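PDB 2WDD: sulfur oxidation protein SOXB from Thermus thermophilus, which hydrolyses the sulfur-sulfur bond of cysteine S-thiosulfonate in the Sox sulfur oxidation pathway, working at a pair of manganese ions. Local coordinates for residues G79-Y84 / R96-I101; M160-E165 / G182-Y187; R314-L319 / N326-V331; E387-I392 / R524-V529. All coordinates share one frame; numbering follows the deposited sequence. Where two conformers were deposited one is given.

Contact 1 (G79-Y84 / R96-I101); sequences GTPLAY and RTFGPI
Phe98 is the bump and Pro81 one wall of its hollow where two successive short helices, 81-86 and 91-98, fold back so that the start of the first meets the end of the second. The two side chains cross at about a right angle, and Pro81 CG lies over one ring face in a CH-pi contact, 4.1 Å from the centroid of the Phe98 ring. The opposite face is covered by CG2 of Phe98's own neighbour, Thr97, while Gly79 O meets the ring edge in plane, 3.4 Å from Phe98 CZ.

Tyr84 fills the next groove. With CG anti to the backbone N (chi1 167°), its ring slides past Phe98 in the opposite direction, the planes inclined at 36°. Ile101 completes the groove with CG2, 3.8 Å from Tyr84 CE2. The phenol reaches the turn that ends the second helix, where Gly99 has positive phi, and Tyr84 OH donates to Gly99 O at 2.7 Å, tilted 33° from the carbonyl plane. At the start of the first helix the N-cap residue Thr80, whose OG1 also bonds to Glu77 O, accepts from Ala83 N through that OG1 at 3.1 Å.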
loop_
_atom_site.group_PDB
_atom_site.type_symbol
_atom_site.label_atom_id
_atom_site.label_comp_id
_atom_site.label_asym_id
_atom_site.label_seq_id
_atom_site.Cartn_x
_atom_site.Cartn_y
_atom_site.Cartn_z
ATOM N N GLY A 79 16.299 -1.757 17.460
ATOM C CA GLY A 79 17.065 -2.933 17.091
ATOM C C GLY A 79 16.346 -4.264 17.156
ATOM O O GLY A 79 16.946 -5.299 16.872
ATOM N N THR A 80 15.065 -4.242 17.502
ATOM C CA THR A 80 14.273 -5.462 17.582
ATOM C C THR A 80 13.673 -5.792 16.221
ATOM O O THR A 80 13.574 -4.928 15.348
ATOM C CB THR A 80 13.138 -5.291 18.590
ATOM O OG1 THR A 80 12.357 -4.146 18.217
ATOM C CG2 THR A 80 13.698 -5.077 19.999
ATOM N N PRO A 81 13.198 -7.038 16.050
ATOM C CA PRO A 81 12.552 -7.382 14.781
ATOM C C PRO A 81 11.359 -6.465 14.519
ATOM O O PRO A 81 11.125 -6.062 13.382
ATOM C CB PRO A 81 12.089 -8.824 15.002
ATOM C CG PRO A 81 13.064 -9.376 15.996
ATOM C CD PRO A 81 13.492 -8.227 16.878
ATOM N N LEU A 82 10.614 -6.101 15.561
ATOM C CA LEU A 82 9.484 -5.196 15.336
ATOM C C LEU A 82 9.985 -3.820 14.897
ATOM O O LEU A 82 9.380 -3.194 14.027
ATOM C CB LEU A 82 8.590 -5.077 16.572
ATOM C CG LEU A 82 7.321 -4.238 16.370
ATOM C CD1 LEU A 82 6.572 -4.674 15.118
ATOM C CD2 LEU A 82 6.415 -4.344 17.606
ATOM N N ALA A 83 11.085 -3.348 15.488
ATOM C CA ALA A 83 11.637 -2.051 15.103
ATOM C C ALA A 83 12.040 -2.073 13.625
ATOM O O ALA A 83 11.835 -1.103 12.896
ATOM C CB ALA A 83 12.840 -1.691 15.979
ATOM N N TYR A 84 12.599 -3.195 13.192
ATOM C CA TYR A 84 13.004 -3.384 11.791
ATOM C C TYR A 84 11.801 -3.210 10.850
ATOM O O TYR A 84 11.909 -2.563 9.809
ATOM C CB TYR A 84 13.608 -4.787 11.638
ATOM C CG TYR A 84 13.801 -5.289 10.220
ATOM C CD1 TYR A 84 14.349 -4.480 9.226
ATOM C CD2 TYR A 84 13.505 -6.607 9.896
ATOM C CE1 TYR A 84 14.570 -4.971 7.931
ATOM C CE2 TYR A 84 13.685 -7.090 8.616
ATOM C CZ TYR A 84 14.235 -6.284 7.636
ATOM O OH TYR A 84 14.441 -6.792 6.356
ATOM N N ARG A 96 20.149 -6.621 7.161
ATOM C CA ARG A 96 21.233 -7.606 7.113
ATOM C C ARG A 96 21.099 -8.575 8.287
ATOM O O ARG A 96 21.441 -9.748 8.181
ATOM C CB ARG A 96 22.598 -6.923 7.174
ATOM C CG ARG A 96 22.793 -5.838 6.136
ATOM C CD ARG A 96 23.600 -6.327 4.968
ATOM N NE ARG A 96 23.918 -5.241 4.049
ATOM C CZ ARG A 96 23.677 -5.281 2.744
ATOM N NH1 ARG A 96 23.113 -6.357 2.209
ATOM N NH2 ARG A 96 23.996 -4.244 1.985
ATOM N N THR A 97 20.621 -8.069 9.415
ATOM C CA THR A 97 20.511 -8.865 10.631
ATOM C C THR A 97 19.420 -9.925 10.587
ATOM O O THR A 97 19.670 -11.113 10.845
ATOM C CB THR A 97 20.301 -7.918 11.848
ATOM O OG1 THR A 97 21.441 -7.064 11.997
ATOM C CG2 THR A 97 20.062 -8.708 13.141
ATOM N N PHE A 98 18.197 -9.478 10.292
ATOM C CA PHE A 98 17.010 -10.320 10.352
ATOM C C PHE A 98 16.595 -10.957 9.036
ATOM O O PHE A 98 15.775 -11.866 9.022
ATOM C CB PHE A 98 15.834 -9.533 10.937
ATOM C CG PHE A 98 16.069 -9.046 12.344
ATOM C CD1 PHE A 98 16.405 -9.938 13.361
ATOM C CD2 PHE A 98 16.029 -7.690 12.637
ATOM C CE1 PHE A 98 16.657 -9.480 14.649
ATOM C CE2 PHE A 98 16.254 -7.227 13.921
ATOM C CZ PHE A 98 16.552 -8.128 14.939
ATOM N N GLY A 99 17.140 -10.468 7.929
ATOM C CA GLY A 99 16.776 -11.034 6.645
ATOM C C GLY A 99 15.576 -10.360 6.008
ATOM O O GLY A 99 14.993 -9.426 6.570
ATOM N N PRO A 100 15.207 -10.804 4.800
ATOM C CA PRO A 100 14.084 -10.219 4.064
ATOM C C PRO A 100 12.760 -10.525 4.751
ATOM O O PRO A 100 12.639 -11.481 5.535
ATOM C CB PRO A 100 14.146 -10.951 2.716
ATOM C CG PRO A 100 14.726 -12.285 3.066
ATOM C CD PRO A 100 15.757 -11.990 4.117
ATOM N N ILE A 101 11.754 -9.727 4.403
ATOM C CA ILE A 101 10.406 -9.908 4.918
ATOM C C ILE A 101 9.515 -10.496 3.820
ATOM O O ILE A 101 9.897 -10.561 2.640
ATOM C CB ILE A 101 9.811 -8.589 5.471
ATOM C CG1 ILE A 101 9.847 -7.467 4.429
ATOM C CG2 ILE A 101 10.542 -8.157 6.740
ATOM C CD1 ILE A 101 8.816 -7.626 3.316
#

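Contact 2 (M160-E165 / G182-Y187); sequences MVSHWE and GEFLSY. With MN (manganese (II) ion), chain H.
The Phe184 ring meets Met160 and Ser162 from different directions, with Val161 C oblique to it. Its chi1 of -174° sets CG anti to the backbone N and carries the ring along the neighbouring chain. Met160 crosses it at a slant, bringing CG to 3.6 Å from Phe184 CD1, and the carbonyl oxygen of Met160 lies over one face. Ser162 comes at the far edge: its CB is in the ring plane, and OG is 3.4 Å from Phe184 CZ while bonding to Ser218 and Trp166. An alanine in place of Phe184 would probably open a gap beside Met160 CG and Ser162 CB, leaving the chain ahead of the metal ligand less firmly placed.

The backbones are joined by a nearly linear bond from Leu185 N to Met160 O, 3.2 Å long, and Val161 CG1 rests 3.3 Å from Leu185 O. Met160 N, by contrast, is buried here without a partner. The arrangement is a beta-alpha-beta unit: loosely paired parallel strands 159-160 and 183-184 are connected through helix 170-179, and, as is usual in the metallophosphoesterase fold, a metal ligand sits on the loop leaving a strand.

That ligand is His163, whose ND1 binds manganese at 2.2 Å, with Asp132, His263, His286 and a water among the other ligands. Trp164 CD1 lies over one face of the imidazole, and His226 bonds to NE2 at its outer end. On the backbone side, Glu165 folds back so that OE1 accepts from His163 N at 3.0 Å, nearly along its C-O axis.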
loop_
_atom_site.group_PDB
_atom_site.type_symbol
_atom_site.label_atom_id
_atom_site.label_comp_id
_atom_site.label_asym_id
_atom_site.label_seq_id
_atom_site.Cartn_x
_atom_site.Cartn_y
_atom_site.Cartn_z
ATOM N N MET A 160 -11.944 -11.187 1.586
ATOM C CA MET A 160 -11.075 -10.135 1.084
ATOM C C MET A 160 -11.949 -8.981 0.626
ATOM O O MET A 160 -13.164 -9.143 0.391
ATOM C CB MET A 160 -10.171 -10.604 -0.057
ATOM C CG MET A 160 -10.785 -10.476 -1.444
ATOM S SD MET A 160 -9.601 -10.980 -2.778
ATOM C CE MET A 160 -8.630 -9.453 -2.972
ATOM N N VAL A 161 -11.339 -7.799 0.569
ATOM C CA VAL A 161 -11.956 -6.611 0.010
ATOM C C VAL A 161 -11.038 -6.152 -1.132
ATOM O O VAL A 161 -10.103 -6.882 -1.502
ATOM C CB VAL A 161 -12.274 -5.524 1.044
ATOM C CG1 VAL A 161 -13.314 -6.051 2.042
ATOM C CG2 VAL A 161 -11.020 -5.043 1.767
ATOM N N SER A 162 -11.293 -4.976 -1.698
ATOM C CA SER A 162 -10.526 -4.613 -2.883
ATOM C C SER A 162 -10.195 -3.151 -3.124
ATOM O O SER A 162 -10.788 -2.247 -2.553
ATOM C CB SER A 162 -11.309 -5.101 -4.103
ATOM O OG SER A 162 -12.447 -4.268 -4.311
ATOM N N HIS A 163 -9.252 -2.964 -4.044
ATOM C CA HIS A 163 -8.862 -1.667 -4.561
ATOM C C HIS A 163 -8.162 -1.865 -5.911
ATOM O O HIS A 163 -8.823 -1.824 -6.964
ATOM C CB HIS A 163 -8.006 -0.855 -3.594
ATOM C CG HIS A 163 -7.405 0.370 -4.219
ATOM N ND1 HIS A 163 -6.348 1.049 -3.654
ATOM C CD2 HIS A 163 -7.678 1.004 -5.387
ATOM C CE1 HIS A 163 -6.003 2.058 -4.437
ATOM N NE2 HIS A 163 -6.791 2.049 -5.501
ATOM N N TRP A 164 -6.853 -2.139 -5.891
ATOM C CA TRP A 164 -6.103 -2.306 -7.147
ATOM C C TRP A 164 -6.537 -3.499 -7.979
ATOM O O TRP A 164 -6.220 -3.577 -9.160
ATOM C CB TRP A 164 -4.588 -2.345 -6.909
ATOM C CG TRP A 164 -3.989 -0.974 -6.760
ATOM C CD1 TRP A 164 -3.911 -0.226 -5.617
ATOM C CD2 TRP A 164 -3.327 -0.224 -7.776
ATOM N NE1 TRP A 164 -3.281 0.972 -5.873
ATOM C CE2 TRP A 164 -2.910 0.993 -7.197
ATOM C CE3 TRP A 164 -3.082 -0.448 -9.137
ATOM C CZ2 TRP A 164 -2.274 1.991 -7.937
ATOM C CZ3 TRP A 164 -2.436 0.545 -9.861
ATOM C CH2 TRP A 164 -2.046 1.744 -9.261
ATOM N N GLU A 165 -7.270 -4.421 -7.365
ATOM C CA GLU A 165 -7.796 -5.582 -8.071
ATOM C C GLU A 165 -8.514 -5.129 -9.340
ATOM O O GLU A 165 -8.426 -5.774 -10.395
ATOM C CB GLU A 165 -8.836 -6.256 -7.170
ATOM C CG GLU A 165 -8.254 -7.228 -6.144
ATOM C CD GLU A 165 -7.412 -6.576 -5.046
ATOM O OE1 GLU A 165 -7.691 -5.416 -4.662
ATOM O OE2 GLU A 165 -6.524 -7.289 -4.525
ATOM N N GLY A 182 -12.537 -17.987 -1.089
ATOM C CA GLY A 182 -13.012 -17.212 0.034
ATOM C C GLY A 182 -14.265 -16.481 -0.403
ATOM O O GLY A 182 -14.739 -16.662 -1.538
ATOM N N GLU A 183 -14.810 -15.662 0.489
ATOM C CA GLU A 183 -15.995 -14.876 0.192
ATOM C C GLU A 183 -15.655 -13.391 0.107
ATOM O O GLU A 183 -15.272 -12.776 1.100
ATOM C CB GLU A 183 -17.108 -15.101 1.222
ATOM C CG GLU A 183 -18.318 -14.244 0.907
ATOM C CD GLU A 183 -19.483 -14.469 1.835
ATOM O OE1 GLU A 183 -20.587 -14.024 1.480
ATOM O OE2 GLU A 183 -19.294 -15.061 2.914
ATOM N N PHE A 184 -15.818 -12.822 -1.083
ATOM C CA PHE A 184 -15.544 -11.407 -1.313
ATOM C C PHE A 184 -16.661 -10.563 -0.704
ATOM O O PHE A 184 -17.841 -10.851 -0.909
ATOM C CB PHE A 184 -15.455 -11.136 -2.828
ATOM C CG PHE A 184 -15.032 -9.731 -3.171
ATOM C CD1 PHE A 184 -13.694 -9.424 -3.331
ATOM C CD2 PHE A 184 -15.966 -8.717 -3.309
ATOM C CE1 PHE A 184 -13.285 -8.133 -3.614
ATOM C CE2 PHE A 184 -15.570 -7.418 -3.593
ATOM C CZ PHE A 184 -14.223 -7.126 -3.746
ATOM N N LEU A 185 -16.290 -9.537 0.056
ATOM C CA LEU A 185 -17.266 -8.657 0.696
ATOM C C LEU A 185 -17.064 -7.209 0.267
ATOM O O LEU A 185 -15.930 -6.767 0.091
ATOM C CB LEU A 185 -17.113 -8.716 2.224
ATOM C CG LEU A 185 -17.272 -10.069 2.905
ATOM C CD1 LEU A 185 -16.946 -9.955 4.393
ATOM C CD2 LEU A 185 -18.693 -10.600 2.701
ATOM N N SER A 186 -18.161 -6.463 0.170
ATOM C CA SER A 186 -18.116 -5.028 -0.093
ATOM C C SER A 186 -19.514 -4.447 -0.010
ATOM O O SER A 186 -20.391 -4.825 -0.788
ATOM C CB SER A 186 -17.486 -4.710 -1.453
ATOM O OG SER A 186 -16.062 -4.734 -1.384
ATOM N N TYR A 187 -19.735 -3.543 0.938
ATOM C CA TYR A 187 -21.045 -2.914 1.076
ATOM C C TYR A 187 -21.208 -1.824 0.017
ATOM O O TYR A 187 -22.332 -1.447 -0.340
ATOM C CB TYR A 187 -21.196 -2.280 2.474
ATOM C CG TYR A 187 -20.621 -0.876 2.559
ATOM C CD1 TYR A 187 -21.412 0.242 2.293
ATOM C CD2 TYR A 187 -19.267 -0.676 2.789
ATOM C CE1 TYR A 187 -20.882 1.523 2.317
ATOM C CE2 TYR A 187 -18.719 0.601 2.787
ATOM C CZ TYR A 187 -19.528 1.697 2.562
ATOM O OH TYR A 187 -18.984 2.960 2.557
HETATM MN MN MN H . -5.094 0.643 -1.849
HETATM O O HOH W 1 -3.126 0.973 -1.151
#

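Contact 3 (R314-L319 / N326-V331); sequences RVDLKL and NLRVRV
Arg314 and Arg328 converge from adjacent strands on the carboxylate of Asp316, the centre of the ionic part. Arg328, bent at chi3 (66°), comes alongside Asp316 and directs two nitrogens at one oxygen: NH2 lies 2.7 Å and NE 2.9 Å from Asp316 OD2, both from the same face of the carboxylate plane. Arg314, extended from CG to NE, bonds mainly to the other oxygen: NE donates to the syn lone pair of Asp316 OD1 at 2.9 Å and weakly to OD2, while NH1 bonds to Gln114 OE1. The two guanidinium planes stand 75° apart, so that Arg328 NH2 sits over the face of Arg314. A leucine in place of Asp316 would probably leave the two arginines without their common counter-charge and Thr30, which bonds to OD1, without that partner.

The backbone bonds are those of an antiparallel beta hairpin, strands 311-320 and 323-333, the latter at the edge of the mixed sheet. Arg314 with Arg330 and Asp316 with Arg328 are hydrogen-bonded pairs joined by reciprocal bonds; in the pair of Lys318 and Asn326 the bond from Asn326 N to Lys318 O is weak.

Apolar contacts occupy the other face. Val315 and Val329 lie side by side, with Val315 CG1 4.2 Å from Val329 CG2, and Leu317 CD2 reaches 3.8 Å from Leu327 CB. Trp301 and Val303 of strand 300-304, in a second sheet, touch Leu327 and Val329.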
loop_
_atom_site.group_PDB
_atom_site.type_symbol
_atom_site.label_atom_id
_atom_site.label_comp_id
_atom_site.label_asym_id
_atom_site.label_seq_id
_atom_site.Cartn_x
_atom_site.Cartn_y
_atom_site.Cartn_z
ATOM N N ARG A 314 -2.103 -10.493 14.270
ATOM C CA ARG A 314 -2.939 -11.440 14.985
ATOM C C ARG A 314 -3.766 -10.662 15.987
ATOM O O ARG A 314 -3.222 -9.972 16.858
ATOM C CB ARG A 314 -2.117 -12.512 15.695
ATOM C CG ARG A 314 -2.999 -13.433 16.551
ATOM C CD ARG A 314 -2.254 -14.641 17.118
ATOM N NE ARG A 314 -3.081 -15.270 18.150
ATOM C CZ ARG A 314 -2.786 -16.405 18.772
ATOM N NH1 ARG A 314 -1.693 -17.078 18.452
ATOM N NH2 ARG A 314 -3.596 -16.865 19.716
ATOM N N VAL A 315 -5.082 -10.716 15.820
ATOM C CA VAL A 315 -5.984 -9.980 16.693
ATOM C C VAL A 315 -6.902 -10.956 17.412
ATOM O O VAL A 315 -7.790 -11.547 16.796
ATOM C CB VAL A 315 -6.806 -8.937 15.925
ATOM C CG1 VAL A 315 -7.638 -8.082 16.886
ATOM C CG2 VAL A 315 -5.894 -8.053 15.066
ATOM N N ASP A 316 -6.687 -11.118 18.717
ATOM C CA ASP A 316 -7.492 -12.039 19.522
ATOM C C ASP A 316 -8.563 -11.246 20.230
ATOM O O ASP A 316 -8.283 -10.209 20.813
ATOM C CB ASP A 316 -6.617 -12.770 20.535
ATOM C CG ASP A 316 -5.451 -13.475 19.885
ATOM O OD1 ASP A 316 -5.707 -14.349 19.038
ATOM O OD2 ASP A 316 -4.285 -13.151 20.206
ATOM N N LEU A 317 -9.807 -11.692 20.103
ATOM C CA LEU A 317 -10.936 -10.974 20.659
ATOM C C LEU A 317 -11.667 -11.681 21.789
ATOM O O LEU A 317 -12.090 -12.836 21.644
ATOM C CB LEU A 317 -11.973 -10.687 19.568
ATOM C CG LEU A 317 -11.456 -10.055 18.274
ATOM C CD1 LEU A 317 -12.571 -9.961 17.232
ATOM C CD2 LEU A 317 -10.856 -8.689 18.578
ATOM N N LYS A 318 -11.898 -10.952 22.878
ATOM C CA LYS A 318 -12.764 -11.443 23.941
ATOM C C LYS A 318 -14.078 -10.733 23.643
ATOM O O LYS A 318 -14.161 -9.506 23.714
ATOM C CB LYS A 318 -12.271 -10.983 25.310
ATOM C CG LYS A 318 -11.334 -11.938 25.972
ATOM C CD LYS A 318 -11.016 -11.447 27.370
ATOM C CE LYS A 318 -10.139 -12.425 28.114
ATOM N NZ LYS A 318 -9.773 -11.866 29.447
ATOM N N LEU A 319 -15.104 -11.488 23.283
ATOM C CA LEU A 319 -16.367 -10.878 22.926
ATOM C C LEU A 319 -17.336 -10.853 24.096
ATOM O O LEU A 319 -17.165 -11.593 25.073
ATOM C CB LEU A 319 -17.015 -11.652 21.766
ATOM C CG LEU A 319 -16.129 -11.883 20.532
ATOM C CD1 LEU A 319 -16.846 -12.757 19.505
ATOM C CD2 LEU A 319 -15.724 -10.558 19.922
ATOM N N ASN A 326 -12.531 -6.979 25.083
ATOM C CA ASN A 326 -11.115 -6.679 25.100
ATOM C C ASN A 326 -10.447 -7.371 23.918
ATOM O O ASN A 326 -11.045 -8.226 23.267
ATOM C CB ASN A 326 -10.483 -7.136 26.419
ATOM C CG ASN A 326 -9.408 -6.180 26.910
ATOM O OD1 ASN A 326 -8.700 -5.565 26.113
ATOM N ND2 ASN A 326 -9.278 -6.051 28.230
ATOM N N LEU A 327 -9.208 -6.991 23.640
ATOM C CA LEU A 327 -8.487 -7.597 22.528
ATOM C C LEU A 327 -6.992 -7.577 22.740
ATOM O O LEU A 327 -6.460 -6.734 23.465
ATOM C CB LEU A 327 -8.820 -6.881 21.214
ATOM C CG LEU A 327 -8.171 -5.512 20.971
ATOM C CD1 LEU A 327 -8.566 -5.007 19.570
ATOM C CD2 LEU A 327 -8.574 -4.519 22.038
ATOM N N ARG A 328 -6.315 -8.499 22.076
ATOM C CA ARG A 328 -4.869 -8.552 22.097
ATOM C C ARG A 328 -4.407 -8.448 20.644
ATOM O O ARG A 328 -4.863 -9.199 19.792
ATOM C CB ARG A 328 -4.371 -9.853 22.713
ATOM C CG ARG A 328 -2.858 -9.899 22.846
ATOM C CD ARG A 328 -2.376 -11.230 23.392
ATOM N NE ARG A 328 -2.642 -12.327 22.467
ATOM C CZ ARG A 328 -2.428 -13.610 22.742
ATOM N NH1 ARG A 328 -1.919 -13.970 23.915
ATOM N NH2 ARG A 328 -2.713 -14.534 21.836
ATOM N N VAL A 329 -3.519 -7.502 20.370
ATOM C CA VAL A 329 -3.021 -7.286 19.019
ATOM C C VAL A 329 -1.531 -7.559 19.009
ATOM O O VAL A 329 -0.788 -7.051 19.859
ATOM C CB VAL A 329 -3.275 -5.823 18.582
ATOM C CG1 VAL A 329 -2.592 -5.528 17.249
ATOM C CG2 VAL A 329 -4.774 -5.513 18.533
ATOM N N ARG A 330 -1.086 -8.356 18.046
ATOM C CA ARG A 330 0.328 -8.625 17.891
ATOM C C ARG A 330 0.694 -8.540 16.425
ATOM O O ARG A 330 0.085 -9.202 15.595
ATOM C CB ARG A 330 0.699 -10.004 18.430
ATOM C CG ARG A 330 0.571 -10.115 19.942
ATOM C CD ARG A 330 1.603 -9.250 20.653
ATOM N NE ARG A 330 1.562 -9.451 22.102
ATOM C CZ ARG A 330 0.829 -8.714 22.928
ATOM N NH1 ARG A 330 0.088 -7.725 22.447
ATOM N NH2 ARG A 330 0.836 -8.960 24.233
ATOM N N VAL A 331 1.706 -7.736 16.123
ATOM C CA VAL A 331 2.233 -7.639 14.771
ATOM C C VAL A 331 3.287 -8.731 14.679
ATOM O O VAL A 331 4.318 -8.662 15.357
ATOM C CB VAL A 331 2.872 -6.250 14.534
ATOM C CG1 VAL A 331 3.662 -6.246 13.204
ATOM C CG2 VAL A 331 1.794 -5.156 14.545
#

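Contact 4 (E387-I392 / R524-V529); sequences EAVKAI and RPIYEV
Val389 and Val529 mark the closest backbone approach, their CA atoms 7.0 Å apart, where the last turns of helix 380-392 meet the first turn of helix 526-537. Mostly apolar side chains span that distance, with backbone oxygens of both helices also in contact. Val389 CG2 touches Ile526 CD1 at 3.9 Å, the two side chains crossing at about a right angle; Ile526 has CG1 anti to its backbone N (chi1 -175°), which sends the terminal methyl across. Val529 points toward helix 380-392, its CG1 4.5 Å from Ala388 O.

Helix 380-392 falls in the 5'-nucleotidase C-terminal family region, and the packing, which joins elements far apart in sequence, is probably part of that domain. Residues 524-529 begin in the weakly bonded strand 524-525, paired antiparallel with strand 431-438, and Pro525 takes the N-cap position of the helix that follows.

Ile392 was modelled in two conformers, so its contacts are less certain: in the one described it slides past Val529 in the opposite direction, with CD1 3.6 Å from Val529 CG1, and presents CG2 to the edge of the Arg524 guanidinium. The charge of Arg524 is met elsewhere, by a salt bridge from NH1 to Glu532, while NE bonds to Tyr393 OH.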
loop_
_atom_site.group_PDB
_atom_site.type_symbol
_atom_site.label_atom_id
_atom_site.label_comp_id
_atom_site.label_asym_id
_atom_site.label_seq_id
_atom_site.Cartn_x
_atom_site.Cartn_y
_atom_site.Cartn_z
ATOM N N GLU A 387 16.178 9.742 -13.445
ATOM C CA GLU A 387 17.460 9.716 -14.155
ATOM C C GLU A 387 17.403 8.806 -15.380
ATOM O O GLU A 387 17.974 9.136 -16.433
ATOM C CB GLU A 387 18.582 9.266 -13.219
ATOM C CG GLU A 387 18.842 10.261 -12.087
ATOM C CD GLU A 387 20.013 9.861 -11.214
ATOM O OE1 GLU A 387 20.737 8.914 -11.582
ATOM O OE2 GLU A 387 20.222 10.504 -10.170
ATOM N N ALA A 388 16.741 7.659 -15.251
ATOM C CA ALA A 388 16.619 6.734 -16.386
ATOM C C ALA A 388 15.851 7.403 -17.531
ATOM O O ALA A 388 16.251 7.346 -18.708
ATOM C CB ALA A 388 15.909 5.450 -15.958
ATOM N N VAL A 389 14.738 8.042 -17.197
ATOM C CA VAL A 389 13.926 8.699 -18.211
ATOM C C VAL A 389 14.732 9.790 -18.917
ATOM O O VAL A 389 14.742 9.856 -20.148
ATOM C CB VAL A 389 12.595 9.238 -17.628
ATOM C CG1 VAL A 389 11.886 10.156 -18.633
ATOM C CG2 VAL A 389 11.675 8.078 -17.226
ATOM N N LYS A 390 15.448 10.616 -18.154
ATOM C CA LYS A 390 16.230 11.694 -18.760
ATOM C C LYS A 390 17.402 11.159 -19.575
ATOM O O LYS A 390 17.819 11.776 -20.554
ATOM C CB LYS A 390 16.710 12.680 -17.699
ATOM C CG LYS A 390 15.595 13.571 -17.187
ATOM C CD LYS A 390 16.155 14.819 -16.527
ATOM C CE LYS A 390 15.065 15.825 -16.209
ATOM N NZ LYS A 390 15.655 17.151 -15.869
ATOM N N ALA A 391 17.935 10.007 -19.177
ATOM C CA ALA A 391 19.044 9.417 -19.915
ATOM C C ALA A 391 18.585 8.959 -21.295
ATOM O O ALA A 391 19.305 9.126 -22.283
ATOM C CB ALA A 391 19.646 8.225 -19.139
ATOM N N ILE A 392 17.395 8.371 -21.366
ATOM C CA ILE A 392 16.885 7.870 -22.635
ATOM C C ILE A 392 16.165 8.934 -23.451
ATOM O O ILE A 392 16.148 8.871 -24.693
ATOM C CB ILE A 392 16.056 6.597 -22.448
ATOM C CG1 ILE A 392 16.948 5.475 -21.905
ATOM C CG2 ILE A 392 15.409 6.174 -23.764
ATOM C CD1 ILE A 392 16.184 4.281 -21.416
ATOM N N ARG A 524 5.233 3.922 -24.251
ATOM C CA ARG A 524 5.611 2.532 -24.031
ATOM C C ARG A 524 5.789 2.315 -22.531
ATOM O O ARG A 524 5.958 3.269 -21.775
ATOM C CB ARG A 524 6.878 2.180 -24.792
ATOM C CG ARG A 524 8.098 2.958 -24.363
ATOM C CD ARG A 524 9.342 2.281 -24.903
ATOM N NE ARG A 524 10.537 3.089 -24.710
ATOM C CZ ARG A 524 11.773 2.602 -24.729
ATOM N NH1 ARG A 524 11.977 1.312 -24.943
ATOM N NH2 ARG A 524 12.805 3.413 -24.555
ATOM N N PRO A 525 5.756 1.055 -22.090
ATOM C CA PRO A 525 5.822 0.803 -20.640
ATOM C C PRO A 525 7.045 1.374 -19.950
ATOM O O PRO A 525 8.166 1.221 -20.418
ATOM C CB PRO A 525 5.840 -0.719 -20.545
ATOM C CG PRO A 525 5.229 -1.188 -21.843
ATOM C CD PRO A 525 5.672 -0.198 -22.864
ATOM N N ILE A 526 6.831 1.988 -18.796
ATOM C CA ILE A 526 7.941 2.555 -18.055
ATOM C C ILE A 526 9.023 1.515 -17.773
ATOM O O ILE A 526 10.209 1.843 -17.799
ATOM C CB ILE A 526 7.461 3.214 -16.760
ATOM C CG1 ILE A 526 8.628 3.912 -16.051
ATOM C CG2 ILE A 526 6.773 2.175 -15.874
ATOM C CD1 ILE A 526 9.299 5.002 -16.872
ATOM N N TYR A 527 8.627 0.289 -17.429
ATOM C CA TYR A 527 9.614 -0.747 -17.110
ATOM C C TYR A 527 10.539 -1.104 -18.270
ATOM O O TYR A 527 11.680 -1.507 -18.044
ATOM C CB TYR A 527 9.011 -1.979 -16.431
ATOM C CG TYR A 527 7.727 -2.476 -17.041
ATOM C CD1 TYR A 527 7.721 -3.156 -18.260
ATOM C CD2 TYR A 527 6.524 -2.370 -16.353
ATOM C CE1 TYR A 527 6.537 -3.650 -18.796
ATOM C CE2 TYR A 527 5.350 -2.870 -16.876
ATOM C CZ TYR A 527 5.360 -3.522 -18.091
ATOM O OH TYR A 527 4.167 -3.985 -18.610
ATOM N N GLU A 528 10.058 -0.926 -19.503
ATOM C CA GLU A 528 10.908 -1.177 -20.666
ATOM C C GLU A 528 11.998 -0.110 -20.696
ATOM O O GLU A 528 13.160 -0.401 -21.010
ATOM C CB GLU A 528 10.103 -1.152 -21.966
ATOM C CG GLU A 528 9.193 -2.363 -22.122
ATOM C CD GLU A 528 8.411 -2.370 -23.431
ATOM O OE1 GLU A 528 8.627 -1.472 -24.278
ATOM O OE2 GLU A 528 7.578 -3.286 -23.612
ATOM N N VAL A 529 11.631 1.127 -20.365
ATOM C CA VAL A 529 12.594 2.215 -20.354
ATOM C C VAL A 529 13.624 1.948 -19.260
ATOM O O VAL A 529 14.830 2.092 -19.465
ATOM C CB VAL A 529 11.872 3.574 -20.140
ATOM C CG1 VAL A 529 12.866 4.716 -20.024
ATOM C CG2 VAL A 529 10.869 3.838 -21.264
#

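Followed from the N terminus, the four contacts come in series: each closes before the next opens, and none nests or crosses. Contact 1 closes a short helical excursion, contact 2 the helical connection between two parallel strands, and contact 3 a tight hairpin. Contacts 2 and 3 lie toward opposite edges of one six-stranded sheet, their nearest atoms about 14 Å apart. Contacts 1 and 3 touch directly, Leu82 CD1 packing on Val331 CG1 at 3.8 Å. Contact 4 differs in scale, drawing together segments with 131 residues between them in the C-terminal part of the chain; its centre is about 46 Å from that of contact 3, across the middle of the molecule.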